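Local coordinates for rhamnose ABC transporter, rhamnose-binding protein (Actinomyces odontolyticus ATCC 17982, PDB 5BQ3), which probably binds a carbohydrate, as its rhamnose-binding relatives do, for delivery to an ABC transporter, at residues E133-Q136 / V137-M141; L268-P271 / A272-G275. All blocks are in the same frame, centred on the assembly; numbering follows the deposited sequence.

How the contacts relate
Contact 1 (133-136/137-141) and contact 2 (268-271/272-275) are both helix starts, the first turns of helices 134-149 and 271-287. Each helix follows a chain segment at the junction between the two lobes typical of periplasmic binding proteins, one built on the six-stranded parallel sheet and the other on the four-stranded one. Their centres lie 16 Å apart; the nearest atoms come to about 5 Å without touching. V132, just before contact 1, meets both V137 of contact 1 and W269 of contact 2, while V320 pairs with L268 and P319 touches Q136 and T140. In this family the sugar is usually held in the cleft between the lobes.

Contact 1 of 2, residues E133-Q136 / V137-M141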
ATOM      1  N   GLU A 133       1.875   1.301   7.915  1.00 37.59           N
ATOM      2  CA  GLU A 133       1.106   1.015   9.131  1.00 37.66           C
ATOM      3  C   GLU A 133      -0.168   1.891   9.079  1.00 41.04           C
ATOM      4  O   GLU A 133      -0.089   3.063   8.700  1.00 40.66           O
ATOM      5  CB  GLU A 133       1.979   1.267  10.390  1.00 40.22           C
ATOM      6  CG  GLU A 133       1.250   1.514  11.708  1.00 52.46           C
ATOM      7  CD  GLU A 133       0.420   0.380  12.285  1.00 77.45           C
ATOM      8  OE1 GLU A 133       0.860  -0.790  12.201  1.00 77.23           O
ATOM      9  OE2 GLU A 133      -0.655   0.672  12.861  1.00 69.48           O
ATOM     10  N   SER A 134      -1.331   1.302   9.423  1.00 37.49           N
ATOM     11  CA  SER A 134      -2.668   1.907   9.376  1.00 37.08           C
ATOM     12  C   SER A 134      -2.755   3.282  10.068  1.00 41.40           C
ATOM     13  O   SER A 134      -3.208   4.235   9.436  1.00 41.21           O
ATOM     14  CB  SER A 134      -3.696   0.961   9.984  1.00 41.31           C
ATOM     15  OG  SER A 134      -4.989   1.207   9.460  1.00 51.34           O
ATOM     16  N   LYS A 135      -2.303   3.391  11.336  1.00 38.28           N
ATOM     17  CA  LYS A 135      -2.328   4.639  12.112  1.00 38.38           C
ATOM     18  C   LYS A 135      -1.415   5.717  11.491  1.00 42.43           C
ATOM     19  O   LYS A 135      -1.707   6.908  11.624  1.00 42.69           O
ATOM     20  CB  LYS A 135      -1.925   4.372  13.573  1.00 41.55           C
ATOM     21  CG  LYS A 135      -2.272   5.502  14.543  1.00 51.01           C
ATOM     22  CD  LYS A 135      -1.675   5.264  15.921  1.00 61.84           C
ATOM     23  CE  LYS A 135      -1.670   6.504  16.784  1.00 73.30           C
ATOM     24  NZ  LYS A 135      -3.023   6.831  17.309  1.00 81.79           N
ATOM     25  N   GLN A 136      -0.327   5.305  10.811  1.00 38.40           N
ATOM     26  CA  GLN A 136       0.613   6.229  10.176  1.00 37.74           C
ATOM     27  C   GLN A 136       0.004   6.857   8.924  1.00 40.00           C
ATOM     28  O   GLN A 136       0.325   8.005   8.619  1.00 40.39           O
ATOM     29  CB  GLN A 136       1.943   5.533   9.848  1.00 39.02           C
ATOM     30  CG  GLN A 136       3.130   6.488   9.668  1.00 45.29           C
ATOM     31  CD  GLN A 136       3.392   7.380  10.859  1.00 59.42           C
ATOM     32  OE1 GLN A 136       3.583   6.921  11.990  1.00 57.25           O
ATOM     33  NE2 GLN A 136       3.413   8.682  10.625  1.00 46.93           N
ATOM     34  N   VAL A 137      -0.880   6.123   8.213  1.00 34.72           N
ATOM     35  CA  VAL A 137      -1.574   6.628   7.016  1.00 33.48           C
ATOM     36  C   VAL A 137      -2.468   7.807   7.435  1.00 36.86           C
ATOM     37  O   VAL A 137      -2.426   8.865   6.807  1.00 36.98           O
ATOM     38  CB  VAL A 137      -2.383   5.515   6.289  1.00 36.32           C
ATOM     39  CG1 VAL A 137      -3.173   6.075   5.104  1.00 35.71           C
ATOM     40  CG2 VAL A 137      -1.474   4.388   5.829  1.00 35.88           C
ATOM     41  N   ALA A 138      -3.226   7.620   8.531  1.00 32.63           N
ATOM     42  CA  ALA A 138      -4.134   8.593   9.118  1.00 32.59           C
ATOM     43  C   ALA A 138      -3.404   9.844   9.584  1.00 37.84           C
ATOM     44  O   ALA A 138      -3.916  10.947   9.391  1.00 37.79           O
ATOM     45  CB  ALA A 138      -4.865   7.959  10.281  1.00 33.80           C
ATOM     46  N   ILE A 139      -2.207   9.675  10.192  1.00 35.44           N
ATOM     47  CA  ILE A 139      -1.362  10.761  10.703  1.00 35.70           C
ATOM     48  C   ILE A 139      -0.848  11.592   9.520  1.00 37.48           C
ATOM     49  O   ILE A 139      -0.977  12.818   9.548  1.00 38.28           O
ATOM     50  CB  ILE A 139      -0.223  10.203  11.612  1.00 39.80           C
ATOM     51  CG1 ILE A 139      -0.787   9.824  12.998  1.00 41.18           C
ATOM     52  CG2 ILE A 139       0.946  11.194  11.754  1.00 41.84           C
ATOM     53  CD1 ILE A 139       0.048   8.828  13.817  1.00 51.72           C
ATOM     54  N   THR A 140      -0.320  10.921   8.471  1.00 31.57           N
ATOM     55  CA  THR A 140       0.209  11.540   7.248  1.00 30.79           C
ATOM     56  C   THR A 140      -0.856  12.431   6.613  1.00 33.77           C
ATOM     57  O   THR A 140      -0.566  13.590   6.317  1.00 35.58           O
ATOM     58  CB  THR A 140       0.716  10.459   6.276  1.00 37.68           C
ATOM     59  OG1 THR A 140       1.688   9.658   6.949  1.00 38.94           O
ATOM     60  CG2 THR A 140       1.324  11.042   4.996  1.00 35.38           C
HETATM   61  N   MSE A 141      -2.090  11.909   6.458  1.00 26.92           N
HETATM   62  CA  MSE A 141      -3.226  12.624   5.885  1.00 25.33           C
HETATM   63  C   MSE A 141      -3.630  13.836   6.731  1.00 34.28           C
HETATM   64  O   MSE A 141      -3.772  14.922   6.170  1.00 35.46           O
HETATM   65  CB  MSE A 141      -4.403  11.683   5.681  1.00 25.34           C
HETATM   66  CG  MSE A 141      -4.126  10.683   4.569  1.00 29.42           C
HETATM   67 SE   MSE A 141      -5.704   9.869   3.875  0.75 33.30          SE
HETATM   68  CE  MSE A 141      -6.167   8.712   5.431  1.00 29.97           C
TER
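Q136 and I139 meet one turn apart at the start of helix 134-149. The glutamine leaves the backbone with CG anti to its N (chi1 -159°), and a bend at chi2 (57°) turns NE2 to the CG2 methyl of I139, 3.7 Å away. The other branch of I139 runs to the foot of K135, with CD1 4.1 Å from K135 CG; the lysine's methylenes lie along CD1, while NZ makes a salt bridge with E177 of helix 165-180. V137, a compact buried residue, sets CG2 3.5 Å from E133 O, the carbonyl that receives V137 N (3.2 Å) at the N-cap. A different hold is found at Q136 O, which T140 reaches twice, through its N (3.0 Å) and, from the opposite face of the carbonyl plane, through OG1 (2.7 Å). Threonine suits the place because its beta-hydroxyl, set beside the backbone N (chi1 -56°), can turn back to the carbonyl one turn earlier. Replacing T140 with valine is likely to deprive Q136 O of its hydroxyl donor, leaving the backbone bond from T140 N. Polar bonds thus fix the turn, while K135 and I139 add apolar contact and the Q136 amide nitrogen rests against a methyl in van der Waals contact.

Contact 2 of 2, residues L268-P271 / A272-G275; sequences LWDP and AQLG
With CG anti to the backbone N (chi1 -168°), the carboxylate of D270 lies beside its own carbonyl carbon, where OD1 can meet A272 N, and Q273, whose CG sits beside its own N (chi1 -70°), extends across it nearly at a right angle. The carboxylate and amide planes are 30° apart, and in each contact an oxygen of one side chain lies against a carbon of the other: Q273 CG is 3.8 Å from D270 OD2, and Q273 OE1 is 3.6 Å from D270 CB. D270 is the N-cap. Its OD1 accepts a weak bond from A272 N at 3.4 Å, a task suited to a short acidic side chain, whose negative charge would probably interact favourably with the positive end of the helix dipole. Its backbone oxygen takes Q273 N at 3.3 Å, the amide lying well above the carbonyl plane. P271 fits the first position after the cap, where its restricted phi is near the helical value and its lack of an N-H costs no hydrogen bond; its oxygen weakly receives G275 N at 3.4 Å. The small methyl of A272 can lie beside OD1, 3.5 Å from it. The turn joins strand 266-268, where L268 bonds through its backbone to V320, to helix 271-287, whose P271 and L274 pack on F41, V44 and M45 of helix 40-56, in the lobe of the six-stranded sheet.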
ATOM      1  N   LEU A 268       1.004   8.213  -0.770  1.00 30.64           N
ATOM      2  CA  LEU A 268       0.865   6.809  -1.152  1.00 30.27           C
ATOM      3  C   LEU A 268       2.121   6.080  -0.650  1.00 36.36           C
ATOM      4  O   LEU A 268       2.465   6.237   0.523  1.00 36.11           O
ATOM      5  CB  LEU A 268       0.612   6.614  -2.671  1.00 30.44           C
ATOM      6  CG  LEU A 268      -0.039   5.287  -3.101  1.00 34.34           C
ATOM      7  CD1 LEU A 268      -1.537   5.268  -2.828  1.00 33.81           C
ATOM      8  CD2 LEU A 268       0.220   5.014  -4.550  1.00 37.26           C
ATOM      9  N   TRP A 269       2.790   5.289  -1.503  1.00 34.81           N
ATOM     10  CA  TRP A 269       3.982   4.503  -1.167  1.00 35.56           C
ATOM     11  C   TRP A 269       4.687   4.068  -2.438  1.00 39.53           C
ATOM     12  O   TRP A 269       4.084   4.106  -3.509  1.00 40.03           O
ATOM     13  CB  TRP A 269       3.601   3.268  -0.317  1.00 34.15           C
ATOM     14  CG  TRP A 269       2.359   2.569  -0.793  1.00 35.09           C
ATOM     15  CD1 TRP A 269       2.264   1.667  -1.812  1.00 38.19           C
ATOM     16  CD2 TRP A 269       1.024   2.768  -0.306  1.00 34.61           C
ATOM     17  NE1 TRP A 269       0.955   1.286  -1.986  1.00 37.40           N
ATOM     18  CE2 TRP A 269       0.172   1.944  -1.072  1.00 38.38           C
ATOM     19  CE3 TRP A 269       0.464   3.562   0.712  1.00 36.01           C
ATOM     20  CZ2 TRP A 269      -1.210   1.889  -0.854  1.00 37.40           C
ATOM     21  CZ3 TRP A 269      -0.905   3.511   0.925  1.00 37.11           C
ATOM     22  CH2 TRP A 269      -1.726   2.680   0.150  1.00 37.54           C
ATOM     23  N   ASP A 270       5.957   3.668  -2.328  1.00 35.95           N
ATOM     24  CA  ASP A 270       6.733   3.161  -3.456  1.00 36.03           C
ATOM     25  C   ASP A 270       6.579   1.630  -3.476  1.00 38.44           C
ATOM     26  O   ASP A 270       7.114   0.973  -2.573  1.00 38.19           O
ATOM     27  CB  ASP A 270       8.212   3.598  -3.341  1.00 38.78           C
ATOM     28  CG  ASP A 270       9.084   3.382  -4.573  1.00 49.18           C
ATOM     29  OD1 ASP A 270       8.605   2.758  -5.550  1.00 49.38           O
ATOM     30  OD2 ASP A 270      10.251   3.832  -4.556  1.00 55.31           O
ATOM     31  N   PRO A 271       5.826   1.037  -4.445  1.00 33.63           N
ATOM     32  CA  PRO A 271       5.654  -0.431  -4.445  1.00 32.91           C
ATOM     33  C   PRO A 271       6.958  -1.211  -4.667  1.00 37.92           C
ATOM     34  O   PRO A 271       7.050  -2.346  -4.206  1.00 37.96           O
ATOM     35  CB  PRO A 271       4.648  -0.688  -5.574  1.00 34.51           C
ATOM     36  CG  PRO A 271       4.664   0.518  -6.406  1.00 39.19           C
ATOM     37  CD  PRO A 271       5.090   1.667  -5.560  1.00 34.88           C
ATOM     38  N   ALA A 272       7.969  -0.594  -5.325  1.00 34.95           N
ATOM     39  CA  ALA A 272       9.289  -1.181  -5.584  1.00 35.49           C
ATOM     40  C   ALA A 272      10.032  -1.503  -4.277  1.00 39.62           C
ATOM     41  O   ALA A 272      10.751  -2.505  -4.216  1.00 40.08           O
ATOM     42  CB  ALA A 272      10.123  -0.236  -6.432  1.00 37.51           C
ATOM     43  N   GLN A 273       9.850  -0.657  -3.237  1.00 35.00           N
ATOM     44  CA  GLN A 273      10.454  -0.829  -1.912  1.00 34.27           C
ATOM     45  C   GLN A 273       9.862  -2.046  -1.192  1.00 37.76           C
ATOM     46  O   GLN A 273      10.577  -2.719  -0.450  1.00 37.82           O
ATOM     47  CB  GLN A 273      10.251   0.428  -1.058  1.00 35.09           C
ATOM     48  CG  GLN A 273      11.051   1.645  -1.511  1.00 45.14           C
ATOM     49  CD  GLN A 273      10.888   2.826  -0.583  1.00 60.21           C
ATOM     50  OE1 GLN A 273       9.790   3.153  -0.114  1.00 54.75           O
ATOM     51  NE2 GLN A 273      11.981   3.521  -0.325  1.00 54.85           N
ATOM     52  N   LEU A 274       8.558  -2.318  -1.405  1.00 33.20           N
ATOM     53  CA  LEU A 274       7.841  -3.441  -0.804  1.00 32.39           C
ATOM     54  C   LEU A 274       8.403  -4.784  -1.308  1.00 36.52           C
ATOM     55  O   LEU A 274       8.658  -5.671  -0.494  1.00 36.42           O
ATOM     56  CB  LEU A 274       6.331  -3.328  -1.091  1.00 31.65           C
ATOM     57  CG  LEU A 274       5.438  -4.474  -0.621  1.00 35.51           C
ATOM     58  CD1 LEU A 274       5.202  -4.414   0.876  1.00 35.40           C
ATOM     59  CD2 LEU A 274       4.133  -4.447  -1.346  1.00 36.35           C
ATOM     60  N   GLY A 275       8.597  -4.903  -2.622  1.00 33.13           N
ATOM     61  CA  GLY A 275       9.168  -6.091  -3.249  1.00 33.18           C
ATOM     62  C   GLY A 275      10.620  -6.294  -2.858  1.00 37.09           C
ATOM     63  O   GLY A 275      11.063  -7.433  -2.681  1.00 37.36           O
TER